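Local coordinates for exopolysaccharide biosynthesis protein (Pantoea stewartii subsp. stewartii DC283, PDB 6TGF), which is a glycan biofilm-modifying enzyme that probably hydrolyses biofilm exopolysaccharide, and has a bacteriophage tailspike-like parallel beta-helix fold, at residues Asn418-His423 / Trp444-Asp449; Ser465-Lys470 / Gln484-Ser489; Leu473-Ser478 / Ser491-Ser496; Arg512-Gly517 / Asp650-Gly655. One frame throughout, in Å; residues are numbered along the deposited sequence.

Contact 1. Residues Asn418-His423 / Trp444-Asp449; sequences NFNAQH and WIEHCD
F419 starts the pairing of two parallel strands: its carbonyl O accepts from W444 N at 3.0 Å. Its ring points into the helix interior, where I445 CG1 meets the ring edge at CE2. N420 faces the other way, with W444, Q422 and E446. Its ND2 lies beside W444 CB, 3.4 Å away. A421 N donates to W444 O, and A421 O accepts from E446 N. Its CB turns inward to I445 and to C448 SG. The Q422 chain bends about CB-CG (chi2 -74°), which lays the amide alongside the E446 side chain. NE2 donates to E446 OE2 at 2.7 Å, arriving from above the carboxylate plane, and also to OD1 of N420 in its own strand. One amide nitrogen thus ties two side chains together. H423 N reaches E446 O at 3.1 Å. H447 CB lies over one face of the H423 ring, and the two imidazoles are nearly parallel (11°) but offset, with little overlap. H447 ND1 is held by D468 of the next rung. W444 also packs on T412 of the second subunit. Stacked parallel rungs like these build the tailspike-like parallel beta-helix.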
loop_
_atom_site.group_PDB
_atom_site.type_symbol
_atom_site.label_atom_id
_atom_site.label_comp_id
_atom_site.label_asym_id
_atom_site.label_seq_id
_atom_site.Cartn_x
_atom_site.Cartn_y
_atom_site.Cartn_z
ATOM N N ASN B 418 2.264 3.272 -8.007
ATOM C CA ASN B 418 1.168 2.970 -8.968
ATOM C C ASN B 418 1.083 4.090 -10.011
ATOM O O ASN B 418 0.001 4.691 -10.142
ATOM C CB ASN B 418 -0.164 2.764 -8.242
ATOM C CG ASN B 418 -0.102 1.667 -7.200
ATOM O OD1 ASN B 418 0.362 0.564 -7.482
ATOM N ND2 ASN B 418 -0.568 1.958 -5.997
ATOM N N PHE B 419 2.180 4.355 -10.725
ATOM C CA PHE B 419 2.277 5.442 -11.734
ATOM C C PHE B 419 2.653 4.865 -13.103
ATOM O O PHE B 419 3.173 3.736 -13.177
ATOM C CB PHE B 419 3.259 6.526 -11.282
ATOM C CG PHE B 419 4.687 6.085 -11.075
ATOM C CD1 PHE B 419 5.122 5.649 -9.834
ATOM C CD2 PHE B 419 5.608 6.138 -12.110
ATOM C CE1 PHE B 419 6.437 5.255 -9.639
ATOM C CE2 PHE B 419 6.924 5.744 -11.912
ATOM C CZ PHE B 419 7.337 5.304 -10.677
ATOM N N ASN B 420 2.376 5.638 -14.158
ATOM C CA ASN B 420 2.646 5.267 -15.571
ATOM C C ASN B 420 2.938 6.544 -16.371
ATOM O O ASN B 420 2.010 7.356 -16.542
ATOM C CB ASN B 420 1.491 4.450 -16.155
ATOM C CG ASN B 420 1.720 4.047 -17.595
ATOM O OD1 ASN B 420 1.387 4.794 -18.510
ATOM N ND2 ASN B 420 2.275 2.866 -17.810
ATOM N N ALA B 421 4.186 6.711 -16.825
ATOM C CA ALA B 421 4.648 7.828 -17.682
ATOM C C ALA B 421 4.857 7.315 -19.111
ATOM O O ALA B 421 5.657 6.373 -19.283
ATOM C CB ALA B 421 5.911 8.426 -17.116
ATOM N N GLN B 422 4.161 7.908 -20.088
ATOM C CA GLN B 422 4.183 7.497 -21.519
ATOM C C GLN B 422 4.623 8.674 -22.398
ATOM O O GLN B 422 4.074 9.780 -22.223
ATOM C CB GLN B 422 2.800 7.023 -21.970
ATOM C CG GLN B 422 2.303 5.780 -21.247
ATOM C CD GLN B 422 3.000 4.510 -21.673
ATOM O OE1 GLN B 422 3.309 4.304 -22.847
ATOM N NE2 GLN B 422 3.236 3.631 -20.713
ATOM N N HIS B 423 5.574 8.428 -23.306
ATOM C CA HIS B 423 5.941 9.304 -24.454
ATOM C C HIS B 423 6.301 10.720 -23.985
ATOM O O HIS B 423 5.975 11.678 -24.714
ATOM C CB HIS B 423 4.807 9.303 -25.490
ATOM C CG HIS B 423 4.601 7.977 -26.140
ATOM N ND1 HIS B 423 5.508 7.447 -27.037
ATOM C CD2 HIS B 423 3.603 7.073 -26.029
ATOM C CE1 HIS B 423 5.078 6.271 -27.449
ATOM N NE2 HIS B 423 3.910 6.021 -26.847
ATOM N N TRP B 444 5.635 2.321 -14.072
ATOM C CA TRP B 444 6.027 2.111 -15.492
ATOM C C TRP B 444 6.418 3.454 -16.121
ATOM O O TRP B 444 5.637 4.416 -15.999
ATOM C CB TRP B 444 4.892 1.439 -16.273
ATOM C CG TRP B 444 4.632 0.015 -15.889
ATOM C CD1 TRP B 444 4.051 -0.432 -14.739
ATOM C CD2 TRP B 444 4.926 -1.158 -16.672
ATOM N NE1 TRP B 444 3.971 -1.798 -14.746
ATOM C CE2 TRP B 444 4.501 -2.273 -15.917
ATOM C CE3 TRP B 444 5.510 -1.377 -17.925
ATOM C CZ2 TRP B 444 4.641 -3.582 -16.379
ATOM C CZ3 TRP B 444 5.649 -2.671 -18.380
ATOM C CH2 TRP B 444 5.218 -3.757 -17.617
ATOM N N ILE B 445 7.594 3.514 -16.748
ATOM C CA ILE B 445 8.050 4.660 -17.591
ATOM C C ILE B 445 8.405 4.101 -18.973
ATOM O O ILE B 445 9.453 3.436 -19.089
ATOM C CB ILE B 445 9.226 5.415 -16.936
ATOM C CG1 ILE B 445 8.868 5.912 -15.532
ATOM C CG2 ILE B 445 9.700 6.553 -17.832
ATOM C CD1 ILE B 445 10.055 6.366 -14.711
ATOM N N GLU B 446 7.549 4.348 -19.967
ATOM C CA GLU B 446 7.650 3.759 -21.328
ATOM C C GLU B 446 7.796 4.881 -22.361
ATOM O O GLU B 446 7.035 5.861 -22.280
ATOM C CB GLU B 446 6.416 2.907 -21.634
ATOM C CG GLU B 446 5.975 2.033 -20.475
ATOM C CD GLU B 446 4.980 0.954 -20.859
ATOM O OE1 GLU B 446 5.368 0.044 -21.620
ATOM O OE2 GLU B 446 3.818 1.032 -20.410
ATOM N N HIS B 447 8.747 4.729 -23.288
ATOM C CA HIS B 447 8.952 5.610 -24.471
ATOM C C HIS B 447 9.240 7.052 -24.028
ATOM O O HIS B 447 8.943 7.973 -24.810
ATOM C CB HIS B 447 7.738 5.516 -25.408
ATOM C CG HIS B 447 7.167 4.141 -25.523
ATOM N ND1 HIS B 447 7.805 3.128 -26.215
ATOM C CD2 HIS B 447 6.028 3.604 -25.032
ATOM C CE1 HIS B 447 7.080 2.030 -26.149
ATOM N NE2 HIS B 447 5.984 2.295 -25.429
ATOM N N CYS B 448 9.812 7.234 -22.831
ATOM C CA CYS B 448 10.195 8.552 -22.254
ATOM C C CYS B 448 11.707 8.748 -22.412
ATOM O O CYS B 448 12.459 7.833 -22.030
ATOM C CB CYS B 448 9.806 8.653 -20.784
ATOM S SG CYS B 448 8.022 8.531 -20.488
ATOM N N ASP B 449 12.129 9.895 -22.952
ATOM C CA ASP B 449 13.549 10.191 -23.283
ATOM C C ASP B 449 14.402 10.164 -22.010
ATOM O O ASP B 449 15.503 9.587 -22.058
ATOM C CB ASP B 449 13.697 11.535 -24.002
ATOM C CG ASP B 449 13.474 11.459 -25.503
ATOM O OD1 ASP B 449 12.980 10.413 -25.975
ATOM O OD2 ASP B 449 13.792 12.452 -26.189
#

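Contact 2. Residues Ser465-Lys470 / Gln484-Ser489. With EDO (1,2-ethanediol), chain C.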
loop_
_atom_site.group_PDB
_atom_site.type_symbol
_atom_site.label_atom_id
_atom_site.label_comp_id
_atom_site.label_asym_id
_atom_site.label_seq_id
_atom_site.Cartn_x
_atom_site.Cartn_y
_atom_site.Cartn_z
ATOM N N SER B 465 9.404 -0.486 -13.948
ATOM C CA SER B 465 9.557 -0.906 -15.364
ATOM C C SER B 465 9.976 0.298 -16.209
ATOM O O SER B 465 9.217 1.283 -16.244
ATOM C CB SER B 465 8.289 -1.528 -15.886
ATOM O OG SER B 465 7.983 -2.719 -15.175
ATOM N N LEU B 466 11.156 0.225 -16.829
ATOM C CA LEU B 466 11.618 1.164 -17.884
ATOM C C LEU B 466 11.647 0.398 -19.212
ATOM O O LEU B 466 12.380 -0.604 -19.291
ATOM C CB LEU B 466 13.003 1.706 -17.517
ATOM C CG LEU B 466 13.123 2.345 -16.133
ATOM C CD1 LEU B 466 14.579 2.585 -15.773
ATOM C CD2 LEU B 466 12.337 3.644 -16.061
ATOM N N GLU B 467 10.851 0.830 -20.195
ATOM C CA GLU B 467 10.731 0.178 -21.527
ATOM C C GLU B 467 10.917 1.225 -22.629
ATOM O O GLU B 467 10.173 2.220 -22.630
ATOM C CB GLU B 467 9.375 -0.519 -21.667
ATOM C CG GLU B 467 9.184 -1.682 -20.706
ATOM C CD GLU B 467 8.088 -2.661 -21.096
ATOM O OE1 GLU B 467 8.041 -3.761 -20.502
ATOM O OE2 GLU B 467 7.277 -2.322 -21.988
ATOM N N ASP B 468 11.889 1.002 -23.519
ATOM C CA ASP B 468 12.140 1.814 -24.740
ATOM C C ASP B 468 12.408 3.274 -24.351
ATOM O O ASP B 468 11.944 4.175 -25.074
ATOM C CB ASP B 468 10.972 1.695 -25.723
ATOM C CG ASP B 468 11.247 2.318 -27.082
ATOM O OD1 ASP B 468 12.322 2.036 -27.649
ATOM O OD2 ASP B 468 10.391 3.090 -27.555
ATOM N N CYS B 469 13.145 3.495 -23.260
ATOM C CA CYS B 469 13.556 4.840 -22.774
ATOM C C CYS B 469 14.931 5.182 -23.355
ATOM O O CYS B 469 15.878 4.403 -23.129
ATOM C CB CYS B 469 13.561 4.897 -21.252
ATOM S SG CYS B 469 11.892 4.902 -20.550
ATOM N N LYS B 470 15.019 6.299 -24.084
ATOM C CA LYS B 470 16.218 6.718 -24.861
ATOM C C LYS B 470 17.450 6.725 -23.951
ATOM O O LYS B 470 18.487 6.163 -24.357
ATOM C CB LYS B 470 16.002 8.102 -25.479
ATOM C CG LYS B 470 17.107 8.562 -26.420
ATOM C CD LYS B 470 16.875 9.937 -26.997
ATOM C CE LYS B 470 18.024 10.406 -27.861
ATOM N NZ LYS B 470 17.707 11.684 -28.537
ATOM N N GLN B 484 12.717 -6.862 -8.599
ATOM C CA GLN B 484 11.902 -7.071 -9.827
ATOM C C GLN B 484 11.922 -5.802 -10.692
ATOM O O GLN B 484 10.836 -5.334 -11.090
ATOM C CB GLN B 484 10.479 -7.486 -9.440
ATOM C CG GLN B 484 9.757 -8.271 -10.527
ATOM C CD GLN B 484 8.360 -8.670 -10.119
ATOM O OE1 GLN B 484 8.102 -9.815 -9.757
ATOM N NE2 GLN B 484 7.444 -7.717 -10.166
ATOM N N THR B 485 13.116 -5.273 -10.977
ATOM C CA THR B 485 13.332 -4.167 -11.948
ATOM C C THR B 485 13.230 -4.749 -13.362
ATOM O O THR B 485 13.992 -5.686 -13.669
ATOM C CB THR B 485 14.672 -3.457 -11.720
ATOM O OG1 THR B 485 14.733 -3.046 -10.353
ATOM C CG2 THR B 485 14.860 -2.256 -12.621
ATOM N N ASN B 486 12.310 -4.218 -14.171
ATOM C CA ASN B 486 12.010 -4.698 -15.545
ATOM C C ASN B 486 12.535 -3.674 -16.556
ATOM O O ASN B 486 11.881 -2.630 -16.728
ATOM C CB ASN B 486 10.512 -4.949 -15.728
ATOM C CG ASN B 486 10.142 -5.340 -17.142
ATOM O OD1 ASN B 486 9.124 -4.895 -17.665
ATOM N ND2 ASN B 486 10.961 -6.167 -17.771
ATOM N N LEU B 487 13.672 -3.972 -17.193
ATOM C CA LEU B 487 14.307 -3.125 -18.237
ATOM C C LEU B 487 14.160 -3.813 -19.601
ATOM O O LEU B 487 14.690 -4.930 -19.759
ATOM C CB LEU B 487 15.781 -2.908 -17.879
ATOM C CG LEU B 487 16.060 -2.485 -16.437
ATOM C CD1 LEU B 487 17.555 -2.421 -16.174
ATOM C CD2 LEU B 487 15.404 -1.151 -16.115
ATOM N N GLN B 488 13.451 -3.171 -20.537
ATOM C CA GLN B 488 13.237 -3.658 -21.927
ATOM C C GLN B 488 13.716 -2.589 -22.916
ATOM O O GLN B 488 13.776 -1.404 -22.528
ATOM C CB GLN B 488 11.760 -3.973 -22.180
ATOM C CG GLN B 488 11.116 -4.857 -21.118
ATOM C CD GLN B 488 11.389 -6.325 -21.337
ATOM O OE1 GLN B 488 12.206 -6.934 -20.649
ATOM N NE2 GLN B 488 10.699 -6.905 -22.305
ATOM N N SER B 489 14.049 -3.012 -24.140
ATOM C CA SER B 489 14.321 -2.149 -25.320
ATOM C C SER B 489 15.430 -1.130 -25.013
ATOM O O SER B 489 15.271 0.049 -25.388
ATOM C CB SER B 489 13.057 -1.465 -25.775
ATOM O OG SER B 489 11.941 -2.338 -25.685
HETATM C C1 EDO C . 13.922 -8.756 -15.720
HETATM O O1 EDO C . 12.686 -8.297 -16.232
HETATM C C2 EDO C . 15.051 -8.577 -16.669
HETATM O O2 EDO C . 15.273 -7.229 -17.036
HETATM O O HOH W 1 16.383 2.494 -25.055
#
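L466 and L487 have similar first torsions, with CG opposite the carbonyl carbon (chi1 -54° and -48°). On paired residues of parallel strands this sets the two side chains side by side, pointing the same way. Their branches meet at L466 CD1 and L487 CD2, 3.8 Å apart. N486 differs: its CG stands opposite the backbone N (chi1 176°), which brings its amide beside S465 and E467. S465 OG lies 3.4 Å from N486 CB. E467 reaches past with an extended chain, and its CG and CD lie along Q488 CB and CG. The E467 OE1 and N486 OD1 atoms are both acceptors and only abut. N486 ND2 turns to a bound 1,2-ethanediol, probably from the crystallisation liquor, donating to its O1 at 3.1 Å. It also makes a weak bond to Q488 OE1.

The backbones carry the pairing. L466 N donates to N486 O at 2.9 Å, and Q488 N to L466 O at 3.0 Å. D468 N reaches Q488 O at 3.2 Å. At the turn beyond, one water donates to both C469 O and S489 O. S465 and N486 also pack on Q437 of the second subunit. The main-chain bonds therefore fix the alignment of the two rungs, while the polar side chains of S465, N486, E467 and Q488 add little bonding between them.

Contact 3. Residues Leu473-Ser478 / Ser491-Ser496; sequences LIAWHS and SWIDNS
W476 presents the edge of its indole to D494. NE1 points at OD2 over 3.3 Å in a weak but straight bond (171°), and the ring stands nearly upright to the carboxylate, their planes 82° apart. I474 CG2 sits over the centre of one indole face. The second oxygen of D494 looks back into its own segment. The bond from S496 N to OD1 makes an Asx turn, and S496 OG adds a second from the same side of the carboxylate plane. S496 OG also lies 3.4 Å from W476 CD1.

The backbones are two adjacent short parallel strands on successive rungs of the beta-helix, and the first runs on into a type II turn from A475 to S478. N495 grips this turn from the other rung. Its CG lies opposite the backbone N (chi1 -165°), and ND2 bridges A475 O at 2.7 Å and S478 O at 3.0 Å, both close to the amide plane. The remaining amide oxygen bonds to S510. Toward the interior, L473 CD2 and I493 CG1 lie side by side, 4.2 Å apart, and A475 CB rests on I493 CG2. Main-chain bonds join D494 N to L473 O and A475 N to D494 O, and H477 N meets S496 O at 3.1 Å.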
loop_
_atom_site.group_PDB
_atom_site.type_symbol
_atom_site.label_atom_id
_atom_site.label_comp_id
_atom_site.label_asym_id
_atom_site.label_seq_id
_atom_site.Cartn_x
_atom_site.Cartn_y
_atom_site.Cartn_z
ATOM N N LEU B 473 17.782 6.084 -16.420
ATOM C CA LEU B 473 17.452 6.744 -15.130
ATOM C C LEU B 473 18.781 7.035 -14.423
ATOM O O LEU B 473 19.512 6.067 -14.129
ATOM C CB LEU B 473 16.549 5.828 -14.296
ATOM C CG LEU B 473 16.255 6.293 -12.870
ATOM C CD1 LEU B 473 15.498 7.613 -12.866
ATOM C CD2 LEU B 473 15.476 5.234 -12.105
ATOM N N ILE B 474 19.100 8.314 -14.208
ATOM C CA ILE B 474 20.373 8.753 -13.561
ATOM C C ILE B 474 20.245 8.524 -12.051
ATOM O O ILE B 474 19.400 9.188 -11.423
ATOM C CB ILE B 474 20.700 10.221 -13.904
ATOM C CG1 ILE B 474 20.772 10.465 -15.416
ATOM C CG2 ILE B 474 21.975 10.667 -13.201
ATOM C CD1 ILE B 474 21.882 9.717 -16.124
ATOM N N ALA B 475 21.047 7.606 -11.503
ATOM C CA ALA B 475 21.060 7.225 -10.070
ATOM C C ALA B 475 22.501 7.235 -9.544
ATOM O O ALA B 475 22.868 6.300 -8.805
ATOM C CB ALA B 475 20.410 5.873 -9.902
ATOM N N TRP B 476 23.277 8.268 -9.898
ATOM C CA TRP B 476 24.708 8.420 -9.516
ATOM C C TRP B 476 24.821 8.538 -7.991
ATOM O O TRP B 476 24.097 9.371 -7.413
ATOM C CB TRP B 476 25.347 9.632 -10.207
ATOM C CG TRP B 476 25.363 9.575 -11.704
ATOM C CD1 TRP B 476 25.353 8.461 -12.492
ATOM C CD2 TRP B 476 25.429 10.698 -12.601
ATOM N NE1 TRP B 476 25.387 8.814 -13.815
ATOM C CE2 TRP B 476 25.437 10.178 -13.913
ATOM C CE3 TRP B 476 25.473 12.086 -12.426
ATOM C CZ2 TRP B 476 25.488 11.001 -15.039
ATOM C CZ3 TRP B 476 25.524 12.898 -13.539
ATOM C CH2 TRP B 476 25.530 12.360 -14.827
ATOM N N HIS B 477 25.681 7.719 -7.374
ATOM C CA HIS B 477 25.950 7.686 -5.908
ATOM C C HIS B 477 24.665 7.382 -5.126
ATOM O O HIS B 477 24.648 7.650 -3.909
ATOM C CB HIS B 477 26.563 9.015 -5.434
ATOM C CG HIS B 477 27.827 9.393 -6.130
ATOM N ND1 HIS B 477 29.018 8.725 -5.918
ATOM C CD2 HIS B 477 28.095 10.375 -7.017
ATOM C CE1 HIS B 477 29.962 9.273 -6.656
ATOM N NE2 HIS B 477 29.423 10.289 -7.338
ATOM N N SER B 478 23.632 6.843 -5.783
ATOM C CA SER B 478 22.290 6.623 -5.185
ATOM C C SER B 478 22.258 5.268 -4.470
ATOM O O SER B 478 22.667 4.265 -5.083
ATOM C CB SER B 478 21.201 6.732 -6.219
ATOM O OG SER B 478 19.952 7.002 -5.601
ATOM N N SER B 491 16.495 0.233 -22.269
ATOM C CA SER B 491 16.309 1.042 -21.035
ATOM C C SER B 491 17.237 0.490 -19.948
ATOM O O SER B 491 17.440 -0.738 -19.928
ATOM C CB SER B 491 14.874 1.023 -20.581
ATOM O OG SER B 491 14.000 1.386 -21.637
ATOM N N TRP B 492 17.788 1.352 -19.089
ATOM C CA TRP B 492 18.632 0.919 -17.943
ATOM C C TRP B 492 18.700 2.001 -16.859
ATOM O O TRP B 492 18.227 3.128 -17.098
ATOM C CB TRP B 492 20.029 0.489 -18.417
ATOM C CG TRP B 492 20.835 1.548 -19.107
ATOM C CD1 TRP B 492 20.567 2.143 -20.306
ATOM C CD2 TRP B 492 22.086 2.101 -18.657
ATOM N NE1 TRP B 492 21.548 3.046 -20.621
ATOM C CE2 TRP B 492 22.494 3.041 -19.630
ATOM C CE3 TRP B 492 22.888 1.910 -17.526
ATOM C CZ2 TRP B 492 23.670 3.781 -19.500
ATOM C CZ3 TRP B 492 24.049 2.641 -17.399
ATOM C CH2 TRP B 492 24.432 3.563 -18.374
ATOM N N ILE B 493 19.243 1.629 -15.695
ATOM C CA ILE B 493 19.484 2.525 -14.527
ATOM C C ILE B 493 20.998 2.681 -14.365
ATOM O O ILE B 493 21.670 1.663 -14.113
ATOM C CB ILE B 493 18.822 1.962 -13.252
ATOM C CG1 ILE B 493 17.319 1.735 -13.443
ATOM C CG2 ILE B 493 19.108 2.859 -12.057
ATOM C CD1 ILE B 493 16.685 0.869 -12.377
ATOM N N ASP B 494 21.506 3.906 -14.527
ATOM C CA ASP B 494 22.936 4.255 -14.325
ATOM C C ASP B 494 23.155 4.521 -12.832
ATOM O O ASP B 494 22.842 5.639 -12.380
ATOM C CB ASP B 494 23.341 5.443 -15.202
ATOM C CG ASP B 494 24.834 5.719 -15.227
ATOM O OD1 ASP B 494 25.551 5.167 -14.374
ATOM O OD2 ASP B 494 25.267 6.488 -16.103
ATOM N N ASN B 495 23.663 3.523 -12.101
ATOM C CA ASN B 495 23.941 3.596 -10.641
ATOM C C ASN B 495 25.456 3.711 -10.423
ATOM O O ASN B 495 25.954 3.168 -9.419
ATOM C CB ASN B 495 23.336 2.395 -9.904
ATOM C CG ASN B 495 23.260 2.571 -8.402
ATOM O OD1 ASN B 495 23.150 1.592 -7.670
ATOM N ND2 ASN B 495 23.314 3.806 -7.926
ATOM N N SER B 496 26.154 4.411 -11.325
ATOM C CA SER B 496 27.631 4.592 -11.320
ATOM C C SER B 496 28.010 5.714 -10.345
ATOM O O SER B 496 27.113 6.205 -9.634
ATOM C CB SER B 496 28.146 4.865 -12.713
ATOM O OG SER B 496 27.735 6.147 -13.167
#

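Contact 4. Residues Arg512-Gly517 / Asp650-Gly655; sequences RVESYG and DRFVTG
F652 and Y516 form a T-shaped pair, with the edge of the tyrosine directed at the face of the phenylalanine. The ring centres are 5.0 Å apart and the planes stand at 70°. Y516 CE1 lies over the centre of the F652 ring. R651 covers one face of Y516 itself, with CG 3.7 Å from the Y516 ring centroid in a CH-pi contact. E514 CB covers the opposite face. Y516 CG sits between its backbone N and carbonyl carbon (chi1 49°), which puts the ring between E514 and R651. E514 CG touches F652 CE1 at 3.7 Å, and G517 O comes to the F652 ring edge near CZ. R512 NH1 is 3.8 Å from F652 CD1, which lies over one face of the guanidinium. No direct hydrogen bond crosses the contact. A water links Y516 O and R651 N instead.

Further out, E514 OE2 accepts from T485 N of the neighbouring rung. R651 NE forms a salt bridge with E507 of the second subunit, and D650 OD2 with K525 of that subunit. G517 continues into a parallel pairing with a strand of the second subunit. The contact thus joins the C-terminal end of the beta-helix to a loop of the antiparallel region that follows, at the subunit interface of a tailspike-like trimer.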
loop_
_atom_site.group_PDB
_atom_site.type_symbol
_atom_site.label_atom_id
_atom_site.label_comp_id
_atom_site.label_asym_id
_atom_site.label_seq_id
_atom_site.Cartn_x
_atom_site.Cartn_y
_atom_site.Cartn_z
ATOM N N ARG B 512 20.672 -5.178 -5.147
ATOM C CA ARG B 512 19.646 -5.569 -6.145
ATOM C C ARG B 512 19.281 -7.035 -5.900
ATOM O O ARG B 512 20.131 -7.909 -6.160
ATOM C CB ARG B 512 20.169 -5.330 -7.565
ATOM C CG ARG B 512 20.457 -3.869 -7.882
ATOM C CD ARG B 512 20.990 -3.680 -9.291
ATOM N NE ARG B 512 22.315 -4.262 -9.467
ATOM C CZ ARG B 512 22.908 -4.478 -10.642
ATOM N NH1 ARG B 512 22.300 -4.162 -11.775
ATOM N NH2 ARG B 512 24.117 -5.018 -10.678
ATOM N N VAL B 513 18.076 -7.277 -5.378
ATOM C CA VAL B 513 17.513 -8.638 -5.147
ATOM C C VAL B 513 16.580 -8.958 -6.318
ATOM O O VAL B 513 15.511 -8.327 -6.406
ATOM C CB VAL B 513 16.790 -8.730 -3.791
ATOM C CG1 VAL B 513 16.181 -10.105 -3.562
ATOM C CG2 VAL B 513 17.715 -8.363 -2.640
ATOM N N GLU B 514 16.992 -9.884 -7.187
ATOM C CA GLU B 514 16.197 -10.365 -8.349
ATOM C C GLU B 514 15.915 -11.860 -8.176
ATOM O O GLU B 514 16.623 -12.517 -7.391
ATOM C CB GLU B 514 16.940 -10.093 -9.659
ATOM C CG GLU B 514 17.039 -8.618 -10.001
ATOM C CD GLU B 514 15.735 -7.965 -10.430
ATOM O OE1 GLU B 514 14.772 -8.703 -10.731
ATOM O OE2 GLU B 514 15.685 -6.719 -10.463
ATOM N N SER B 515 14.905 -12.360 -8.891
ATOM C CA SER B 515 14.514 -13.792 -8.954
ATOM C C SER B 515 15.697 -14.636 -9.447
ATOM O O SER B 515 15.872 -15.761 -8.939
ATOM C CB SER B 515 13.304 -13.962 -9.836
ATOM O OG SER B 515 13.542 -13.427 -11.132
ATOM N N TYR B 516 16.485 -14.095 -10.383
ATOM C CA TYR B 516 17.569 -14.806 -11.113
ATOM C C TYR B 516 18.922 -14.642 -10.406
ATOM O O TYR B 516 19.874 -15.342 -10.799
ATOM C CB TYR B 516 17.656 -14.320 -12.565
ATOM C CG TYR B 516 17.685 -12.822 -12.749
ATOM C CD1 TYR B 516 18.820 -12.081 -12.457
ATOM C CD2 TYR B 516 16.576 -12.145 -13.231
ATOM C CE1 TYR B 516 18.851 -10.706 -12.635
ATOM C CE2 TYR B 516 16.589 -10.771 -13.411
ATOM C CZ TYR B 516 17.732 -10.049 -13.115
ATOM O OH TYR B 516 17.746 -8.696 -13.293
ATOM N N GLY B 517 19.023 -13.748 -9.417
ATOM C CA GLY B 517 20.259 -13.571 -8.630
ATOM C C GLY B 517 20.218 -12.365 -7.708
ATOM O O GLY B 517 19.259 -11.572 -7.793
ATOM N N ASP B 650 26.598 -13.659 -15.452
ATOM C CA ASP B 650 25.262 -13.986 -14.884
ATOM C C ASP B 650 24.199 -13.138 -15.598
ATOM O O ASP B 650 24.562 -12.410 -16.546
ATOM C CB ASP B 650 25.255 -13.820 -13.361
ATOM C CG ASP B 650 25.358 -12.385 -12.874
ATOM O OD1 ASP B 650 25.612 -11.495 -13.708
ATOM O OD2 ASP B 650 25.192 -12.170 -11.656
ATOM N N ARG B 651 22.941 -13.235 -15.157
ATOM C CA ARG B 651 21.756 -12.654 -15.847
ATOM C C ARG B 651 21.774 -11.122 -15.752
ATOM O O ARG B 651 21.167 -10.480 -16.630
ATOM C CB ARG B 651 20.462 -13.233 -15.266
ATOM C CG ARG B 651 19.193 -12.795 -15.985
ATOM C CD ARG B 651 19.187 -13.169 -17.457
ATOM N NE ARG B 651 18.036 -12.621 -18.163
ATOM C CZ ARG B 651 17.995 -11.430 -18.759
ATOM N NH1 ARG B 651 19.048 -10.629 -18.751
ATOM N NH2 ARG B 651 16.889 -11.043 -19.370
ATOM N N PHE B 652 22.441 -10.559 -14.739
ATOM C CA PHE B 652 22.622 -9.093 -14.558
ATOM C C PHE B 652 23.444 -8.513 -15.717
ATOM O O PHE B 652 23.269 -7.322 -16.032
ATOM C CB PHE B 652 23.302 -8.780 -13.221
ATOM C CG PHE B 652 22.406 -8.881 -12.012
ATOM C CD1 PHE B 652 21.479 -7.889 -11.732
ATOM C CD2 PHE B 652 22.499 -9.959 -11.145
ATOM C CE1 PHE B 652 20.658 -7.980 -10.617
ATOM C CE2 PHE B 652 21.678 -10.049 -10.032
ATOM C CZ PHE B 652 20.759 -9.059 -9.769
ATOM N N VAL B 653 24.308 -9.332 -16.328
ATOM C CA VAL B 653 25.339 -8.908 -17.323
ATOM C C VAL B 653 24.828 -9.149 -18.752
ATOM O O VAL B 653 25.069 -8.274 -19.611
ATOM C CB VAL B 653 26.673 -9.636 -17.064
ATOM C CG1 VAL B 653 27.714 -9.345 -18.135
ATOM C CG2 VAL B 653 27.225 -9.302 -15.686
ATOM N N THR B 654 24.170 -10.287 -19.008
ATOM C CA THR B 654 23.742 -10.716 -20.368
ATOM C C THR B 654 22.473 -11.573 -20.285
ATOM O O THR B 654 22.277 -12.243 -19.254
ATOM C CB THR B 654 24.882 -11.455 -21.084
ATOM O OG1 THR B 654 24.463 -11.743 -22.419
ATOM C CG2 THR B 654 25.290 -12.738 -20.394
ATOM N N GLY B 655 21.655 -11.546 -21.344
ATOM C CA GLY B 655 20.440 -12.371 -21.490
ATOM C C GLY B 655 20.784 -13.843 -21.633
ATOM O O GLY B 655 20.132 -14.667 -20.964
HETATM O O HOH W 2 21.925 -14.335 -12.552
#

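Contacts 1 and 2 are rung-to-rung pairings of the same parallel array, joined through strands 443-446 and 458-467 and the H447-D468 bond. Both have apolar side chains on one side, buried in contact 1 and partly exposed in contact 2. Contact 3 pairs the same chain turns as contact 2 on another face of the helix, and S491 OG receives C469 N between them. It relies more on side-chain bonds to backbone carbonyls. Contact 4 joins segments far apart in sequence by aromatic and aliphatic packing. All four are partly buried. Contact 2 has the most exposed residues (D468, L487, Q488, S489); contact 4 has none among those touching. Contacts 1, 2 and 4 touch the second subunit; contact 3 meets no other chain.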